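Local structure of NADH-rubredoxin oxidoreductase (3KLJ) at residues I247-H252 and D265-Y270; D251-S256 and N281-V286. The protein catalyses the NADH-dependent reduction of rubredoxin through one bound FAD, feeding electrons by way of rubredoxin to dioxygen-scavenging enzymes. All blocks are in the same frame, centred on the assembly; numbering follows the deposited sequence.

Contact 1 (I247-H252 and D265-Y270); sequences ILVNDH and DVAEFY. With FAD (flavin-adenine dinucleotide), chain B.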
loop_
_atom_site.group_PDB
_atom_site.type_symbol
_atom_site.label_atom_id
_atom_site.label_comp_id
_atom_site.label_asym_id
_atom_site.label_seq_id
_atom_site.Cartn_x
_atom_site.Cartn_y
_atom_site.Cartn_z
ATOM N N ILE A 247 -10.204 1.608 -10.208
ATOM C CA ILE A 247 -11.607 1.861 -10.544
ATOM C C ILE A 247 -11.913 3.317 -10.183
ATOM O O ILE A 247 -11.673 3.745 -9.055
ATOM C CB ILE A 247 -12.590 0.889 -9.807
ATOM C CG1 ILE A 247 -12.344 -0.564 -10.235
ATOM C CG2 ILE A 247 -14.059 1.280 -10.064
ATOM C CD1 ILE A 247 -13.077 -1.601 -9.396
ATOM N N LEU A 248 -12.438 4.066 -11.150
ATOM C CA LEU A 248 -12.693 5.492 -10.970
ATOM C C LEU A 248 -13.904 5.705 -10.062
ATOM O O LEU A 248 -14.967 5.114 -10.301
ATOM C CB LEU A 248 -12.893 6.168 -12.337
ATOM C CG LEU A 248 -11.699 6.756 -13.127
ATOM C CD1 LEU A 248 -10.302 6.133 -12.836
ATOM C CD2 LEU A 248 -11.967 6.799 -14.626
ATOM N N VAL A 249 -13.746 6.530 -9.019
ATOM C CA VAL A 249 -14.864 6.832 -8.097
ATOM C C VAL A 249 -15.005 8.320 -7.831
ATOM O O VAL A 249 -14.021 9.057 -7.921
ATOM C CB VAL A 249 -14.728 6.105 -6.732
ATOM C CG1 VAL A 249 -14.861 4.605 -6.915
ATOM C CG2 VAL A 249 -13.412 6.485 -6.045
ATOM N N ASN A 250 -16.230 8.763 -7.538
ATOM C CA ASN A 250 -16.446 10.131 -7.050
ATOM C C ASN A 250 -16.278 10.189 -5.520
ATOM O O ASN A 250 -15.802 9.223 -4.908
ATOM C CB ASN A 250 -17.756 10.769 -7.583
ATOM C CG ASN A 250 -19.049 10.154 -6.988
ATOM O OD1 ASN A 250 -20.157 10.514 -7.400
ATOM N ND2 ASN A 250 -18.910 9.233 -6.064
ATOM N N ASP A 251 -16.627 11.322 -4.911
ATOM C CA ASP A 251 -16.428 11.523 -3.470
ATOM C C ASP A 251 -17.383 10.657 -2.632
ATOM O O ASP A 251 -17.124 10.406 -1.445
ATOM C CB ASP A 251 -16.606 13.002 -3.117
ATOM C CG ASP A 251 -17.898 13.570 -3.670
ATOM O OD1 ASP A 251 -18.037 13.626 -4.904
ATOM O OD2 ASP A 251 -18.774 13.948 -2.875
ATOM N N HIS A 252 -18.467 10.192 -3.258
ATOM C CA HIS A 252 -19.385 9.232 -2.622
ATOM C C HIS A 252 -18.929 7.776 -2.745
ATOM O O HIS A 252 -19.640 6.863 -2.338
ATOM C CB HIS A 252 -20.783 9.382 -3.229
ATOM C CG HIS A 252 -21.322 10.769 -3.137
ATOM N ND1 HIS A 252 -21.573 11.389 -1.931
ATOM C CD2 HIS A 252 -21.658 11.659 -4.099
ATOM C CE1 HIS A 252 -22.041 12.605 -2.156
ATOM N NE2 HIS A 252 -22.099 12.792 -3.463
ATOM N N ASP A 265 -7.650 0.225 -2.013
ATOM C CA ASP A 265 -6.545 0.025 -2.961
ATOM C C ASP A 265 -6.964 -0.108 -4.426
ATOM O O ASP A 265 -6.178 0.221 -5.317
ATOM C CB ASP A 265 -5.722 -1.214 -2.562
ATOM C CG ASP A 265 -4.540 -0.885 -1.678
ATOM O OD1 ASP A 265 -3.513 -1.598 -1.777
ATOM O OD2 ASP A 265 -4.626 0.067 -0.878
ATOM N N VAL A 266 -8.180 -0.603 -4.666
ATOM C CA VAL A 266 -8.669 -0.823 -6.027
ATOM C C VAL A 266 -9.192 0.472 -6.693
ATOM O O VAL A 266 -9.380 0.507 -7.909
ATOM C CB VAL A 266 -9.788 -1.904 -6.072
ATOM C CG1 VAL A 266 -11.118 -1.351 -5.514
ATOM C CG2 VAL A 266 -9.991 -2.430 -7.512
ATOM N N ALA A 267 -9.411 1.511 -5.892
ATOM C CA ALA A 267 -10.150 2.689 -6.319
ATOM C C ALA A 267 -9.260 3.900 -6.572
ATOM O O ALA A 267 -8.293 4.140 -5.850
ATOM C CB ALA A 267 -11.224 3.032 -5.287
ATOM N N GLU A 268 -9.612 4.661 -7.604
ATOM C CA GLU A 268 -8.858 5.828 -8.013
ATOM C C GLU A 268 -9.764 7.064 -7.930
ATOM O O GLU A 268 -10.800 7.139 -8.611
ATOM C CB GLU A 268 -8.321 5.609 -9.432
ATOM C CG GLU A 268 -7.602 6.802 -10.060
ATOM C CD GLU A 268 -6.924 6.449 -11.392
ATOM O OE1 GLU A 268 -6.589 7.385 -12.163
ATOM O OE2 GLU A 268 -6.708 5.242 -11.664
ATOM N N PHE A 269 -9.351 8.025 -7.107
ATOM C CA PHE A 269 -10.174 9.187 -6.739
ATOM C C PHE A 269 -9.418 10.446 -7.125
ATOM O O PHE A 269 -8.344 10.734 -6.571
ATOM C CB PHE A 269 -10.425 9.186 -5.223
ATOM C CG PHE A 269 -11.186 10.391 -4.723
ATOM C CD1 PHE A 269 -12.491 10.649 -5.156
ATOM C CD2 PHE A 269 -10.601 11.266 -3.804
ATOM C CE1 PHE A 269 -13.193 11.762 -4.686
ATOM C CE2 PHE A 269 -11.292 12.365 -3.319
ATOM C CZ PHE A 269 -12.600 12.613 -3.757
ATOM N N TYR A 270 -9.965 11.193 -8.080
ATOM C CA TYR A 270 -9.257 12.327 -8.664
ATOM C C TYR A 270 -7.834 11.953 -9.091
ATOM O O TYR A 270 -6.895 12.728 -8.901
ATOM C CB TYR A 270 -9.240 13.518 -7.707
ATOM C CG TYR A 270 -10.534 14.294 -7.711
ATOM C CD1 TYR A 270 -11.418 14.206 -6.645
ATOM C CD2 TYR A 270 -10.876 15.120 -8.793
ATOM C CE1 TYR A 270 -12.611 14.940 -6.628
ATOM C CE2 TYR A 270 -12.073 15.848 -8.789
ATOM C CZ TYR A 270 -12.930 15.749 -7.704
ATOM O OH TYR A 270 -14.106 16.444 -7.684
HETATM P PA FAD B . -6.699 -5.590 0.443
HETATM O O1A FAD B . -5.783 -6.092 -0.641
HETATM O O2A FAD B . -6.013 -5.479 1.784
HETATM O O5B FAD B . -7.969 -6.549 0.555
HETATM C C5B FAD B . -8.693 -6.935 -0.599
HETATM C C4B FAD B . -9.203 -8.365 -0.421
HETATM O O4B FAD B . -10.036 -8.717 -1.524
HETATM C C3B FAD B . -8.050 -9.365 -0.406
HETATM O O3B FAD B . -8.179 -10.206 0.729
HETATM C C2B FAD B . -8.192 -10.153 -1.695
HETATM O O2B FAD B . -7.852 -11.513 -1.539
HETATM C C1B FAD B . -9.674 -10.001 -2.007
HETATM N N9A FAD B . -9.996 -10.141 -3.438
HETATM C C8A FAD B . -9.239 -9.747 -4.509
HETATM N N7A FAD B . -9.904 -10.060 -5.646
HETATM C C5A FAD B . -11.077 -10.640 -5.321
HETATM C C6A FAD B . -12.120 -11.151 -6.094
HETATM N N6A FAD B . -11.944 -11.364 -7.399
HETATM N N1A FAD B . -13.216 -11.705 -5.455
HETATM C C2A FAD B . -13.280 -11.753 -4.074
HETATM N N3A FAD B . -12.236 -11.255 -3.317
HETATM C C4A FAD B . -11.150 -10.700 -3.932
HETATM N N1 FAD B . -0.273 0.692 3.966
HETATM C C2 FAD B . 0.030 1.785 4.749
HETATM O O2 FAD B . -0.697 2.763 4.723
HETATM N N3 FAD B . 1.129 1.777 5.584
HETATM C C4 FAD B . 1.946 0.672 5.628
HETATM O O4 FAD B . 2.929 0.702 6.374
HETATM C C4X FAD B . 1.660 -0.443 4.826
HETATM N N5 FAD B . 2.464 -1.573 4.859
HETATM C C5X FAD B . 2.171 -2.669 4.070
HETATM C C6 FAD B . 2.991 -3.805 4.104
HETATM C C7 FAD B . 2.673 -4.915 3.305
HETATM C C7M FAD B . 3.548 -6.133 3.336
HETATM C C8 FAD B . 1.554 -4.882 2.472
HETATM C C8M FAD B . 1.193 -6.057 1.598
HETATM C C9 FAD B . 0.749 -3.749 2.440
HETATM C C9A FAD B . 1.050 -2.643 3.240
HETATM N N10 FAD B . 0.234 -1.513 3.208
HETATM C C10 FAD B . 0.538 -0.421 3.998
HETATM C "C1'" FAD B . -0.953 -1.470 2.303
HETATM C "C2'" FAD B . -2.248 -1.790 3.019
HETATM O "O2'" FAD B . -2.194 -3.132 3.459
HETATM C "C3'" FAD B . -3.370 -1.602 2.018
HETATM O "O3'" FAD B . -3.474 -0.232 1.676
HETATM C "C4'" FAD B . -4.720 -2.069 2.536
HETATM O "O4'" FAD B . -4.657 -3.433 2.931
HETATM C "C5'" FAD B . -5.736 -1.940 1.409
HETATM O "O5'" FAD B . -6.923 -2.553 1.843
HETATM P P FAD B . -7.996 -3.037 0.776
HETATM O O1P FAD B . -9.195 -3.605 1.516
HETATM O O2P FAD B . -8.332 -1.936 -0.200
HETATM O O3P FAD B . -7.253 -4.178 -0.093
#

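Contact 2 (D251-S256 and N281-V286); sequences DHMETS and NKQGEV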
loop_
_atom_site.group_PDB
_atom_site.type_symbol
_atom_site.label_atom_id
_atom_site.label_comp_id
_atom_site.label_asym_id
_atom_site.label_seq_id
_atom_site.Cartn_x
_atom_site.Cartn_y
_atom_site.Cartn_z
ATOM N N ASP A 251 -16.627 11.322 -4.911
ATOM C CA ASP A 251 -16.428 11.523 -3.470
ATOM C C ASP A 251 -17.383 10.657 -2.632
ATOM O O ASP A 251 -17.124 10.406 -1.445
ATOM C CB ASP A 251 -16.606 13.002 -3.117
ATOM C CG ASP A 251 -17.898 13.570 -3.670
ATOM O OD1 ASP A 251 -18.037 13.626 -4.904
ATOM O OD2 ASP A 251 -18.774 13.948 -2.875
ATOM N N HIS A 252 -18.467 10.192 -3.258
ATOM C CA HIS A 252 -19.385 9.232 -2.622
ATOM C C HIS A 252 -18.929 7.776 -2.745
ATOM O O HIS A 252 -19.640 6.863 -2.338
ATOM C CB HIS A 252 -20.783 9.382 -3.229
ATOM C CG HIS A 252 -21.322 10.769 -3.137
ATOM N ND1 HIS A 252 -21.573 11.389 -1.931
ATOM C CD2 HIS A 252 -21.658 11.659 -4.099
ATOM C CE1 HIS A 252 -22.041 12.605 -2.156
ATOM N NE2 HIS A 252 -22.099 12.792 -3.463
ATOM N N MET A 253 -17.749 7.572 -3.328
ATOM C CA MET A 253 -17.218 6.247 -3.684
ATOM C C MET A 253 -18.041 5.495 -4.751
ATOM O O MET A 253 -17.936 4.280 -4.883
ATOM C CB MET A 253 -16.960 5.381 -2.435
ATOM C CG MET A 253 -15.805 5.868 -1.563
ATOM S SD MET A 253 -14.255 5.939 -2.483
ATOM C CE MET A 253 -13.889 7.710 -2.527
ATOM N N GLU A 254 -18.843 6.233 -5.516
ATOM C CA GLU A 254 -19.640 5.665 -6.614
ATOM C C GLU A 254 -18.808 5.515 -7.883
ATOM O O GLU A 254 -18.079 6.434 -8.256
ATOM C CB GLU A 254 -20.821 6.575 -6.919
ATOM C CG GLU A 254 -21.782 6.746 -5.756
ATOM C CD GLU A 254 -22.851 7.779 -6.019
ATOM O OE1 GLU A 254 -22.535 8.873 -6.547
ATOM O OE2 GLU A 254 -24.018 7.494 -5.685
ATOM N N THR A 255 -18.926 4.365 -8.548
ATOM C CA THR A 255 -18.242 4.126 -9.817
ATOM C C THR A 255 -19.059 4.753 -10.963
ATOM O O THR A 255 -20.056 5.438 -10.722
ATOM C CB THR A 255 -18.082 2.605 -10.103
ATOM O OG1 THR A 255 -19.358 2.053 -10.470
ATOM C CG2 THR A 255 -17.526 1.856 -8.876
ATOM N N SER A 256 -18.610 4.501 -12.194
ATOM C CA SER A 256 -19.298 4.891 -13.432
ATOM C C SER A 256 -20.699 4.328 -13.548
ATOM O O SER A 256 -21.517 4.824 -14.311
ATOM C CB SER A 256 -18.520 4.344 -14.623
ATOM O OG SER A 256 -17.761 5.355 -15.215
ATOM N N ASN A 281 -9.624 2.270 4.979
ATOM C CA ASN A 281 -10.581 2.396 6.072
ATOM C C ASN A 281 -11.619 3.483 5.795
ATOM O O ASN A 281 -12.823 3.254 5.933
ATOM C CB ASN A 281 -9.849 2.699 7.381
ATOM C CG ASN A 281 -8.990 1.543 7.849
ATOM O OD1 ASN A 281 -7.924 1.744 8.440
ATOM N ND2 ASN A 281 -9.446 0.322 7.581
ATOM N N LYS A 282 -11.151 4.666 5.390
ATOM C CA LYS A 282 -12.036 5.814 5.232
ATOM C C LYS A 282 -12.882 5.730 3.957
ATOM O O LYS A 282 -14.067 6.083 3.967
ATOM C CB LYS A 282 -11.222 7.108 5.261
ATOM C CG LYS A 282 -11.666 8.116 6.320
ATOM C CD LYS A 282 -12.583 9.202 5.718
ATOM C CE LYS A 282 -14.000 9.173 6.291
ATOM N NZ LYS A 282 -14.703 7.882 6.030
ATOM N N GLN A 283 -12.290 5.260 2.860
ATOM C CA GLN A 283 -13.091 5.040 1.647
ATOM C C GLN A 283 -14.089 3.894 1.828
ATOM O O GLN A 283 -15.224 3.993 1.376
ATOM C CB GLN A 283 -12.233 4.832 0.402
ATOM C CG GLN A 283 -11.495 6.102 -0.056
ATOM C CD GLN A 283 -10.638 5.867 -1.286
ATOM O OE1 GLN A 283 -10.340 4.721 -1.642
ATOM N NE2 GLN A 283 -10.206 6.961 -1.929
ATOM N N GLY A 284 -13.667 2.811 2.475
ATOM C CA GLY A 284 -14.587 1.709 2.791
ATOM C C GLY A 284 -15.798 2.188 3.579
ATOM O O GLY A 284 -16.940 1.857 3.250
ATOM N N GLU A 285 -15.543 2.981 4.618
ATOM C CA GLU A 285 -16.598 3.608 5.405
ATOM C C GLU A 285 -17.585 4.444 4.550
ATOM O O GLU A 285 -18.800 4.265 4.646
ATOM C CB GLU A 285 -15.982 4.463 6.510
ATOM C CG GLU A 285 -17.013 5.232 7.326
ATOM C CD GLU A 285 -16.406 6.169 8.351
ATOM O OE1 GLU A 285 -15.200 6.501 8.273
ATOM O OE2 GLU A 285 -17.160 6.584 9.248
ATOM N N VAL A 286 -17.065 5.346 3.720
ATOM C CA VAL A 286 -17.926 6.198 2.871
ATOM C C VAL A 286 -18.797 5.354 1.915
ATOM O O VAL A 286 -19.991 5.623 1.754
ATOM C CB VAL A 286 -17.108 7.298 2.136
ATOM C CG1 VAL A 286 -17.924 7.970 1.005
ATOM C CG2 VAL A 286 -16.632 8.356 3.126
#

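Contact 1 (I247-H252 and D265-Y270)
In the FAD-binding domain, strands 247-249 and 267-269 form a short two-stranded parallel sheet, paired Ile247 with Ala267 and Leu248 with Glu268, and the second strand follows closely on Asp265 of the FAD pocket. Three backbone hydrogen bonds define the register: Ile247 N to Val266 O (2.7 Å), Glu268 N to Ile247 O (2.7 Å) and Val249 N to Glu268 O (3.0 Å). The first lies in the carbonyl plane, whereas Glu268 N sits 39° out of the plane of the Ile247 carbonyl. The axes of the two short strands run at 41° to each other. On the face of Leu248 and Glu268 the two side chains run side by side; Glu268, extended with CG anti to its backbone N (chi1 175°), lays its aliphatic chain and CD along Leu248 CD1, while OE2 bonds to Gly246 N. On the other face, Val249 CG2 reaches Phe269 CB at 4.1 Å, the two side chains crossing at about a right angle. The Phe269 ring presents its CD1 edge to Val249 O, in the ring plane at 3.5 Å, and its CE1 approaches Asp251 CA obliquely. At the cofactor end, Asp265 grips FAD twice: its N donates to phosphate O2P (2.9 Å), and its OD2 accepts from ribityl O3' (2.8 Å). Ser114 OG holds the other carboxylate oxygen, OD1, which should limit rotation of the group. Ile247 and Val249 pack on Ala262 of strand 260-262, while Ala267 and Phe269 rest on Gln283 of helix 277-291.

Contact 2 (D251-S256 and N281-V286)
Met253 meets Gln283 and Val286 on helix 277-291 through CG, SD and CE, and no hydrogen bond joins the two segments. Its CG lies 3.5 Å from Gln283 O and 3.9 Å from Val286 CG1, so this second methylene lies against both a helix carbonyl and a valine methyl. Farther out, SD touches Gln283 CG at 3.7 Å and CE approaches Gln283 NE2 at 3.8 Å. The two chains cross at about a right angle: the bend at chi2 (-58°) brings SD against CB and CG of the extended glutamine, and chi3 (114°) then turns the CE methyl towards its CG and amide. Val286 CG1 supplies the second point of contact, 3.5 Å from Asp251 O and also close to the His252 carbonyl carbon; with CG1 anti to the backbone N (chi1 166°), this methyl is directed at the loop backbone.

Several bonds outside the pair position these groups. Gln283 OE1 accepts from Gly264 N, which fixes the far end of the side chain that Met253 crosses. Met253 is tied through its backbone to Ala262 of strand 260-262, and its side chain also touches Tyr298 and Ala287. On the loop, Asp251 OD2 bonds to Ser297 OG and His252 ND1 to Ala296 O. Taken together, this is a loop-on-helix contact of the FAD-binding domain of a glutathione-reductase-type fold, in which the connection between strands 247-249 and 260-262 lies against helix 277-291 through a buried, mainly apolar interface.

Overall arrangement
Contacts 1 and 2 are continuous: their centres are 7 Å apart, and Asp251 and His252 belong to both. The segment 247-256 passes from strand pairing in contact 1 to helix packing in contact 2. Direct packing joins them at Val249 CB to Glu254 O (3.7 Å) and at Ile247 CG2 to Thr255 CG2 (3.7 Å). Phe269 CB also lies 4.0 Å from Gln283 NE2, linking strand 267-269 to the helix that follows it in the chain. Their relation to FAD differs: contact 1 includes the FAD-binding residue Asp265, whereas contact 2 approaches through Gln283, whose side chain is about 7 Å from both Asp265's side chain and FAD.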